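Local coordinates for hypothetical protein AF1796 (Archaeoglobus fulgidus, PDB 1VIM) that is of unknown function but, as a member of the SIS family (PHI subfamily), may bind a carbohydrate derivative and act as an isomerase, at residues R16-V21 with L155-M161; A47-F51 with T84-T88; H71-T75 with I177-L183. One frame throughout, in Å; residues are numbered along the deposited sequence.

Contact 1: residues R16-V21 with L155-M161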
loop_
_atom_site.group_PDB
_atom_site.type_symbol
_atom_site.label_atom_id
_atom_site.label_comp_id
_atom_site.label_asym_id
_atom_site.label_seq_id
_atom_site.Cartn_x
_atom_site.Cartn_y
_atom_site.Cartn_z
ATOM N N ARG A 16 -26.874 -19.168 2.970
ATOM C CA ARG A 16 -27.233 -18.771 4.330
ATOM C C ARG A 16 -26.527 -17.459 4.682
ATOM O O ARG A 16 -27.134 -16.542 5.264
ATOM C CB ARG A 16 -26.854 -19.867 5.317
ATOM C CG ARG A 16 -27.072 -19.565 6.774
ATOM C CD ARG A 16 -27.104 -20.830 7.636
ATOM N NE ARG A 16 -28.335 -21.519 7.314
ATOM C CZ ARG A 16 -29.484 -21.367 7.970
ATOM N NH1 ARG A 16 -29.572 -20.621 9.079
ATOM N NH2 ARG A 16 -30.542 -21.995 7.529
ATOM N N PHE A 17 -25.255 -17.335 4.282
ATOM C CA PHE A 17 -24.544 -16.099 4.533
ATOM C C PHE A 17 -25.261 -14.902 3.867
ATOM O O PHE A 17 -25.430 -13.856 4.476
ATOM C CB PHE A 17 -23.097 -16.224 4.014
ATOM C CG PHE A 17 -22.302 -14.953 4.176
ATOM C CD1 PHE A 17 -22.284 -14.009 3.147
ATOM C CD2 PHE A 17 -21.622 -14.669 5.352
ATOM C CE1 PHE A 17 -21.586 -12.829 3.290
ATOM C CE2 PHE A 17 -20.907 -13.487 5.487
ATOM C CZ PHE A 17 -20.905 -12.552 4.448
ATOM N N LEU A 18 -25.677 -15.069 2.617
ATOM C CA LEU A 18 -26.372 -14.001 1.937
ATOM C C LEU A 18 -27.685 -13.630 2.608
ATOM O O LEU A 18 -28.026 -12.457 2.671
ATOM C CB LEU A 18 -26.596 -14.361 0.468
ATOM C CG LEU A 18 -25.332 -14.556 -0.367
ATOM C CD1 LEU A 18 -25.679 -15.007 -1.769
ATOM C CD2 LEU A 18 -24.476 -13.297 -0.378
ATOM N N GLU A 19 -28.386 -14.619 3.153
ATOM C CA GLU A 19 -29.608 -14.328 3.901
ATOM C C GLU A 19 -29.275 -13.476 5.115
ATOM O O GLU A 19 -29.967 -12.507 5.388
ATOM C CB GLU A 19 -30.320 -15.612 4.344
ATOM C CG GLU A 19 -31.716 -15.419 4.972
ATOM C CD GLU A 19 -31.753 -14.803 6.373
ATOM O OE1 GLU A 19 -30.939 -15.181 7.214
ATOM O OE2 GLU A 19 -32.636 -13.932 6.650
ATOM N N VAL A 20 -28.219 -13.826 5.836
ATOM C CA VAL A 20 -27.809 -13.045 7.007
ATOM C C VAL A 20 -27.465 -11.603 6.609
ATOM O O VAL A 20 -27.909 -10.674 7.263
ATOM C CB VAL A 20 -26.638 -13.699 7.760
ATOM C CG1 VAL A 20 -26.137 -12.786 8.896
ATOM C CG2 VAL A 20 -27.070 -15.034 8.291
ATOM N N VAL A 21 -26.714 -11.424 5.513
ATOM C CA VAL A 21 -26.401 -10.077 5.039
ATOM C C VAL A 21 -27.699 -9.285 4.784
ATOM O O VAL A 21 -27.800 -8.140 5.230
ATOM C CB VAL A 21 -25.513 -10.120 3.770
ATOM C CG1 VAL A 21 -25.331 -8.708 3.167
ATOM C CG2 VAL A 21 -24.158 -10.665 4.147
ATOM N N LEU A 155 -20.441 -18.138 9.965
ATOM C CA LEU A 155 -20.684 -17.650 8.602
ATOM C C LEU A 155 -19.866 -16.404 8.312
ATOM O O LEU A 155 -19.433 -16.228 7.183
ATOM C CB LEU A 155 -22.167 -17.305 8.423
ATOM C CG LEU A 155 -23.116 -18.492 8.467
ATOM C CD1 LEU A 155 -24.563 -17.994 8.618
ATOM C CD2 LEU A 155 -22.963 -19.387 7.251
ATOM N N ALA A 156 -19.668 -15.566 9.329
ATOM C CA ALA A 156 -19.124 -14.203 9.177
ATOM C C ALA A 156 -18.031 -14.029 10.226
ATOM O O ALA A 156 -18.229 -13.376 11.252
ATOM C CB ALA A 156 -20.235 -13.176 9.349
ATOM N N PRO A 157 -16.875 -14.665 10.008
ATOM C CA PRO A 157 -15.845 -14.690 11.054
ATOM C C PRO A 157 -15.134 -13.351 11.203
ATOM O O PRO A 157 -15.097 -12.541 10.243
ATOM C CB PRO A 157 -14.867 -15.753 10.532
ATOM C CG PRO A 157 -14.968 -15.660 9.028
ATOM C CD PRO A 157 -16.465 -15.454 8.830
ATOM N N LEU A 158 -14.519 -13.139 12.362
ATOM C CA LEU A 158 -13.558 -12.059 12.553
ATOM C C LEU A 158 -14.133 -10.696 12.206
ATOM O O LEU A 158 -13.427 -9.848 11.668
ATOM C CB LEU A 158 -12.275 -12.291 11.744
ATOM C CG LEU A 158 -11.420 -13.492 12.187
ATOM C CD1 LEU A 158 -10.170 -13.562 11.296
ATOM C CD2 LEU A 158 -11.111 -13.568 13.721
ATOM N N GLY A 159 -15.398 -10.477 12.501
ATOM C CA GLY A 159 -15.944 -9.138 12.256
ATOM C C GLY A 159 -16.381 -8.833 10.817
ATOM O O GLY A 159 -16.668 -7.676 10.489
ATOM N N THR A 160 -16.482 -9.854 9.974
ATOM C CA THR A 160 -16.986 -9.704 8.605
ATOM C C THR A 160 -18.297 -8.946 8.523
ATOM O O THR A 160 -18.468 -8.116 7.638
ATOM C CB THR A 160 -17.185 -11.120 8.008
ATOM O OG1 THR A 160 -15.904 -11.720 7.753
ATOM C CG2 THR A 160 -17.872 -11.084 6.638
ATOM N N MET A 161 -19.247 -9.266 9.389
ATOM C CA MET A 161 -20.531 -8.583 9.279
ATOM C C MET A 161 -20.440 -7.094 9.579
ATOM O O MET A 161 -21.051 -6.300 8.875
ATOM C CB MET A 161 -21.593 -9.244 10.147
ATOM C CG MET A 161 -23.024 -8.917 9.730
ATOM S SD MET A 161 -23.446 -9.295 7.990
ATOM C CE MET A 161 -22.664 -10.953 7.875
#
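The ring of Phe17 has two neighbours from residues 155-161 at its edge and two that come in obliquely. Ala156 CB lies close to the ring plane, 3.9 Å from Phe17 CE2. Thr160 CG2 is at the edge as well, 4.0 Å from Phe17 CZ. The other two approach at a slant. The carbonyl oxygen of Leu155 is 3.3 Å from Phe17 CD2, and the Met161 methyl CE is 3.9 Å from Phe17 CE2. With chi1 at 177°, the ring is thrown to the side opposite its backbone N, and its end comes nearer to the turn than its base does.

The contact joins the N-terminal helix 12-31 to the turn between helices 149-155 and 160-181. This turn falls within the SIS family region of the chain. Gly159 is the N-cap residue of helix 160-181. Thr160 folds its hydroxyl back over the turn: OG1 donates to Pro157 O at 2.7 Å, in the carbonyl plane. The same oxygen also accepts the backbone N of Thr160. Arg68 of the second subunit is hydrogen-bonded to Thr160 OG1, and this subunit also packs Ala172 against Phe17.

The remaining contacts are apolar. Met161 is bent at chi2 (56°) and chi3 (44°), which brings CE among three side chains of helix 12-31. Besides Phe17, Met161 CE touches Val21 CG2 at 4.0 Å and Val20 CG1 at 4.1 Å. Val20 turns its other methyl to Leu155. Leu155 CD1 touches both Val20 CG2 and the methylenes of Arg16; Arg16 CG is 3.5 Å from Leu155 CD1. Further along helix 160-181, Leu164 touches both Phe17 and Val21.

Contact 2: residues A47-F51 with T84-T88. With FMT (formic acid), chain G.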
loop_
_atom_site.group_PDB
_atom_site.type_symbol
_atom_site.label_atom_id
_atom_site.label_comp_id
_atom_site.label_asym_id
_atom_site.label_seq_id
_atom_site.Cartn_x
_atom_site.Cartn_y
_atom_site.Cartn_z
ATOM N N ALA A 47 -14.771 20.433 8.586
ATOM C CA ALA A 47 -13.354 20.242 8.790
ATOM C C ALA A 47 -12.538 20.928 7.695
ATOM O O ALA A 47 -12.980 21.048 6.546
ATOM C CB ALA A 47 -13.075 18.774 8.767
ATOM N N ARG A 48 -11.325 21.318 8.031
ATOM C CA ARG A 48 -10.379 21.743 7.010
ATOM C C ARG A 48 -10.074 20.603 6.044
ATOM O O ARG A 48 -10.142 20.772 4.832
ATOM C CB ARG A 48 -9.108 22.201 7.691
ATOM C CG ARG A 48 -7.999 22.597 6.746
ATOM C CD ARG A 48 -6.672 22.940 7.454
ATOM N NE ARG A 48 -6.002 21.695 7.810
ATOM C CZ ARG A 48 -4.720 21.425 7.608
ATOM N NH1 ARG A 48 -3.880 22.348 7.111
ATOM N NH2 ARG A 48 -4.277 20.197 7.906
ATOM N N SER A 49 -9.728 19.440 6.599
ATOM C CA SER A 49 -9.507 18.241 5.801
ATOM C C SER A 49 -9.865 17.025 6.622
ATOM O O SER A 49 -9.992 17.110 7.840
ATOM C CB SER A 49 -8.079 18.120 5.292
ATOM O OG SER A 49 -7.493 19.320 4.868
ATOM N N ILE A 50 -10.089 15.913 5.925
ATOM C CA ILE A 50 -10.560 14.679 6.523
ATOM C C ILE A 50 -9.438 13.663 6.414
ATOM O O ILE A 50 -8.824 13.501 5.356
ATOM C CB ILE A 50 -11.828 14.156 5.795
ATOM C CG1 ILE A 50 -12.921 15.236 5.819
ATOM C CG2 ILE A 50 -12.309 12.841 6.424
ATOM C CD1 ILE A 50 -13.476 15.563 4.457
ATOM N N PHE A 51 -9.182 12.988 7.530
ATOM C CA PHE A 51 -8.221 11.906 7.560
ATOM C C PHE A 51 -8.976 10.641 7.908
ATOM O O PHE A 51 -9.898 10.694 8.754
ATOM C CB PHE A 51 -7.161 12.167 8.632
ATOM C CG PHE A 51 -6.217 13.314 8.321
ATOM C CD1 PHE A 51 -6.658 14.642 8.269
ATOM C CD2 PHE A 51 -4.858 13.072 8.130
ATOM C CE1 PHE A 51 -5.771 15.678 7.985
ATOM C CE2 PHE A 51 -3.969 14.103 7.884
ATOM C CZ PHE A 51 -4.416 15.394 7.790
ATOM N N THR A 84 0.049 12.121 2.775
ATOM C CA THR A 84 -0.712 12.632 3.909
ATOM C C THR A 84 0.110 13.632 4.707
ATOM O O THR A 84 1.192 13.297 5.191
ATOM C CB THR A 84 -1.099 11.461 4.782
ATOM O OG1 THR A 84 -1.945 10.605 3.984
ATOM C CG2 THR A 84 -1.917 11.915 6.019
ATOM N N PRO A 85 -0.389 14.854 4.873
ATOM C CA PRO A 85 0.353 15.856 5.633
ATOM C C PRO A 85 0.008 15.816 7.126
ATOM O O PRO A 85 -0.811 15.000 7.563
ATOM C CB PRO A 85 -0.156 17.156 5.010
ATOM C CG PRO A 85 -1.654 16.880 4.797
ATOM C CD PRO A 85 -1.643 15.395 4.309
ATOM N N ARG A 86 0.657 16.710 7.878
ATOM C CA ARG A 86 0.385 16.872 9.302
ATOM C C ARG A 86 -1.107 17.060 9.599
ATOM O O ARG A 86 -1.755 17.965 9.057
ATOM C CB ARG A 86 1.149 18.128 9.764
ATOM C CG ARG A 86 0.911 18.472 11.193
ATOM C CD ARG A 86 1.550 19.794 11.622
ATOM N NE ARG A 86 3.003 19.667 11.700
ATOM C CZ ARG A 86 3.666 19.216 12.766
ATOM N NH1 ARG A 86 3.021 18.828 13.853
ATOM N NH2 ARG A 86 4.989 19.133 12.730
ATOM N N ILE A 87 -1.648 16.252 10.490
ATOM C CA ILE A 87 -3.013 16.508 10.954
ATOM C C ILE A 87 -3.016 17.676 11.973
ATOM O O ILE A 87 -2.057 17.863 12.730
ATOM C CB ILE A 87 -3.639 15.223 11.552
ATOM C CG1 ILE A 87 -5.168 15.357 11.648
ATOM C CG2 ILE A 87 -2.979 14.865 12.911
ATOM C CD1 ILE A 87 -5.885 14.051 12.039
ATOM N N THR A 88 -4.084 18.461 11.973
ATOM C CA THR A 88 -4.144 19.652 12.818
ATOM C C THR A 88 -5.453 19.709 13.582
ATOM O O THR A 88 -6.387 18.934 13.325
ATOM C CB THR A 88 -4.052 20.955 11.962
ATOM O OG1 THR A 88 -5.279 21.143 11.231
ATOM C CG2 THR A 88 -2.887 20.905 10.975
HETATM C C FMT G . -0.505 12.912 10.322
HETATM O O1 FMT G . -0.086 13.838 11.019
HETATM O O2 FMT G . -0.082 11.745 10.343
HETATM O O HOH W 1 -1.280 20.121 7.464
#
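Phe51 and Ile87 form a CH-pi contact. Ile87 CG1 stands 3.7 Å from the centroid of the Phe51 ring and only 11° off the ring normal. It lies over the centre of one face. Ile87 extends CG1 away from its backbone N (chi1 -163°), which lays CG1 and CD1 along the ring.

The ring also meets Thr84 and Pro85. Pro85 O is in the ring plane at the edge, 3.3 Å from Phe51 CE2. Thr84 CG2 comes in obliquely, 3.5 Å from Phe51 CE2. The ring of Tyr77 meets Phe51 too, with the planes at about 50°.

Arg48 makes one packing contact and several polar ones. Its chain bends at chi3 and sets the guanidinium across the Thr88 side chain. Thr88 CG2 packs over one guanidinium face, 3.4 Å from Arg48 NH2. A water sits in the plane at the edge. It accepts from Arg48 NH2 at 3.0 Å and donates to Arg86 O at 2.7 Å. NH2 also forms a salt bridge to Asp91. Asp91 accepts the backbone N of Thr88 too, so one carboxylate ties both segments.

A formate, probably from the crystallisation liquor, accepts the backbone N-H of Ile87. The bond from Ile87 N to formate O1 is 2.9 Å. Val194 N and Leu195 N of the third subunit hold the same formate. Arg86 is hydrogen-bonded to the backbone oxygens of Ala190 and Glu189 of the third subunit.

Residues 84-88 belong to the connection from edge strand 76-78 to central strand 92-96, the two neighbours of strand 50-53. This helix-free connection past strand 50-53 follows from the 2-1-3-4-5 parallel sheet of the SIS-type alpha/beta fold, an order also found in flavodoxin-like proteins.

Contact 3: residues H71-T75 with I177-L183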
loop_
_atom_site.group_PDB
_atom_site.type_symbol
_atom_site.label_atom_id
_atom_site.label_comp_id
_atom_site.label_asym_id
_atom_site.label_seq_id
_atom_site.Cartn_x
_atom_site.Cartn_y
_atom_site.Cartn_z
ATOM N N HIS A 71 -13.657 11.935 -4.591
ATOM C CA HIS A 71 -14.553 12.103 -5.742
ATOM C C HIS A 71 -15.578 13.200 -5.534
ATOM O O HIS A 71 -15.918 13.883 -6.509
ATOM C CB HIS A 71 -15.271 10.799 -6.108
ATOM C CG HIS A 71 -14.338 9.702 -6.528
ATOM N ND1 HIS A 71 -14.687 8.369 -6.499
ATOM C CD2 HIS A 71 -13.059 9.740 -6.991
ATOM C CE1 HIS A 71 -13.660 7.635 -6.908
ATOM N NE2 HIS A 71 -12.654 8.444 -7.194
ATOM N N LEU A 72 -16.051 13.358 -4.302
ATOM C CA LEU A 72 -17.037 14.381 -3.943
ATOM C C LEU A 72 -16.433 15.778 -3.820
ATOM O O LEU A 72 -17.191 16.766 -3.640
ATOM C CB LEU A 72 -17.736 13.999 -2.631
ATOM C CG LEU A 72 -18.571 12.715 -2.665
ATOM C CD1 LEU A 72 -19.049 12.374 -1.254
ATOM C CD2 LEU A 72 -19.747 12.883 -3.562
ATOM N N GLY A 73 -15.105 15.871 -3.874
ATOM C CA GLY A 73 -14.423 17.160 -3.846
ATOM C C GLY A 73 -13.863 17.564 -2.499
ATOM O O GLY A 73 -13.379 18.690 -2.358
ATOM N N TYR A 74 -13.864 16.651 -1.521
ATOM C CA TYR A 74 -13.244 16.963 -0.235
ATOM C C TYR A 74 -11.727 16.834 -0.308
ATOM O O TYR A 74 -11.181 16.090 -1.151
ATOM C CB TYR A 74 -13.756 16.036 0.882
ATOM C CG TYR A 74 -15.215 16.231 1.228
ATOM C CD1 TYR A 74 -15.609 17.286 2.039
ATOM C CD2 TYR A 74 -16.191 15.375 0.736
ATOM C CE1 TYR A 74 -16.948 17.487 2.352
ATOM C CE2 TYR A 74 -17.544 15.556 1.053
ATOM C CZ TYR A 74 -17.903 16.612 1.861
ATOM O OH TYR A 74 -19.230 16.794 2.188
ATOM N N THR A 75 -11.058 17.504 0.618
ATOM C CA THR A 75 -9.638 17.313 0.838
ATOM C C THR A 75 -9.507 16.204 1.883
ATOM O O THR A 75 -9.908 16.359 3.039
ATOM C CB THR A 75 -8.996 18.596 1.354
ATOM O OG1 THR A 75 -9.141 19.602 0.336
ATOM C CG2 THR A 75 -7.505 18.420 1.509
ATOM N N ILE A 177 -24.709 12.586 0.865
ATOM C CA ILE A 177 -23.917 13.786 0.597
ATOM C C ILE A 177 -24.083 14.243 -0.849
ATOM O O ILE A 177 -24.201 15.447 -1.111
ATOM C CB ILE A 177 -22.428 13.557 0.964
ATOM C CG1 ILE A 177 -22.282 13.340 2.479
ATOM C CG2 ILE A 177 -21.590 14.762 0.521
ATOM C CD1 ILE A 177 -20.936 12.762 2.932
ATOM N N MET A 178 -24.145 13.311 -1.788
ATOM C CA MET A 178 -24.351 13.718 -3.184
ATOM C C MET A 178 -25.660 14.463 -3.346
ATOM O O MET A 178 -25.702 15.501 -4.007
ATOM C CB MET A 178 -24.349 12.519 -4.109
ATOM C CG MET A 178 -22.971 11.901 -4.292
ATOM S SD MET A 178 -23.054 10.341 -5.155
ATOM C CE MET A 178 -23.518 10.905 -6.862
ATOM N N MET A 179 -26.718 13.930 -2.745
ATOM C CA MET A 179 -28.026 14.587 -2.774
ATOM C C MET A 179 -27.937 15.996 -2.188
ATOM O O MET A 179 -28.419 16.963 -2.816
ATOM C CB MET A 179 -29.092 13.733 -2.070
ATOM C CG MET A 179 -30.499 14.354 -2.046
ATOM S SD MET A 179 -30.732 15.412 -0.612
ATOM C CE MET A 179 -32.424 15.953 -0.853
ATOM N N GLN A 180 -27.318 16.140 -1.018
ATOM C CA GLN A 180 -27.236 17.438 -0.334
ATOM C C GLN A 180 -26.465 18.471 -1.128
ATOM O O GLN A 180 -26.813 19.663 -1.112
ATOM C CB GLN A 180 -26.618 17.297 1.057
ATOM C CG GLN A 180 -27.491 16.540 2.031
ATOM C CD GLN A 180 -26.948 16.535 3.441
ATOM O OE1 GLN A 180 -25.959 17.207 3.743
ATOM N NE2 GLN A 180 -27.607 15.799 4.316
ATOM N N LYS A 181 -25.449 18.020 -1.851
ATOM C CA LYS A 181 -24.536 18.919 -2.541
ATOM C C LYS A 181 -24.894 19.055 -4.022
ATOM O O LYS A 181 -24.197 19.748 -4.779
ATOM C CB LYS A 181 -23.102 18.404 -2.376
ATOM C CG LYS A 181 -22.538 18.596 -0.981
ATOM C CD LYS A 181 -21.137 18.001 -0.893
ATOM C CE LYS A 181 -20.051 19.029 -1.236
ATOM N NZ LYS A 181 -18.705 18.413 -1.471
ATOM N N HIS A 182 -25.986 18.403 -4.416
ATOM C CA HIS A 182 -26.462 18.360 -5.803
ATOM C C HIS A 182 -25.375 17.900 -6.770
ATOM O O HIS A 182 -25.172 18.473 -7.835
ATOM C CB HIS A 182 -27.052 19.716 -6.212
ATOM C CG HIS A 182 -28.077 20.225 -5.248
ATOM N ND1 HIS A 182 -27.785 21.154 -4.274
ATOM C CD2 HIS A 182 -29.381 19.901 -5.079
ATOM C CE1 HIS A 182 -28.870 21.400 -3.561
ATOM N NE2 HIS A 182 -29.854 20.653 -4.029
ATOM N N LEU A 183 -24.661 16.855 -6.354
ATOM C CA LEU A 183 -23.632 16.250 -7.173
ATOM C C LEU A 183 -24.205 15.050 -7.893
ATOM O O LEU A 183 -25.073 14.364 -7.356
ATOM C CB LEU A 183 -22.448 15.811 -6.308
ATOM C CG LEU A 183 -21.666 16.945 -5.646
ATOM C CD1 LEU A 183 -20.710 16.356 -4.596
ATOM C CD2 LEU A 183 -20.904 17.721 -6.701
#
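Leu72 and Lys181 meet where two helices of the SIS alpha/beta fold finish, each with a Schellman motif. Gly73 has the positive phi that closes helix 56-71. His182 does the same for helix 160-181, where Leu183 N reaches back to Met178 O at 2.9 Å.

Leu72 packs against the end of helix 160-181. Its two methyls have separate partners. Leu72 CD1 meets Ile177 CG2 at 3.9 Å. Leu72 CD2 is pressed against Met178 CG at 3.4 Å, tighter than usual for two carbons. Leu72 CD2 also touches Leu183 CD1 at 3.7 Å. Leu188 of helix 185-191 packs on both Leu72 and Met178. Pro157 of the second subunit lies against Met178 as well.

Lys181 carries the polar part. Its chain turns at chi3 (91°), which brings the ammonium group to the other segment. There Lys181 NZ makes a weak hydrogen bond of 3.1 Å to Leu72 O. A positive charge next to a carbonyl at a helix C-terminus is probably favourable. NZ also lies over one face of Tyr74, displaced toward the rim. This is a cation-pi contact, with Lys181 NZ 4.2 Å from the Tyr74 ring centroid and 25° off the normal.

Tyr74 is held at its far end, where its OH is hydrogen-bonded to Asp45 in helix 34-46. Ile177 CG2 comes to the edge of the ring, near its plane, 3.5 Å from Tyr74 OH. The methylene CD of Lys181 is 3.8 Å from Tyr74 OH.

How the contacts relate
Contacts 1 and 3 use the two ends of helix 160-181, and their centres are about 31 Å apart on opposite sides of the chain's centre. In the assembly these ends come together between subunits: Pro157 of contact 1 packs on Met178 of the second subunit, a residue of contact 3. Contacts 2 and 3 are neighbours, with centres about 18 Å apart. They join where the chain enters edge strand 76-78, beside strand 50-53; there Ile50 N is 2.9 Å from Thr75 O, a probable hydrogen bond. Contact 2 lies about 34 Å from contact 1, centre to centre, and their nearest atoms are about 20 Å apart. It faces the third subunit and carries the formate.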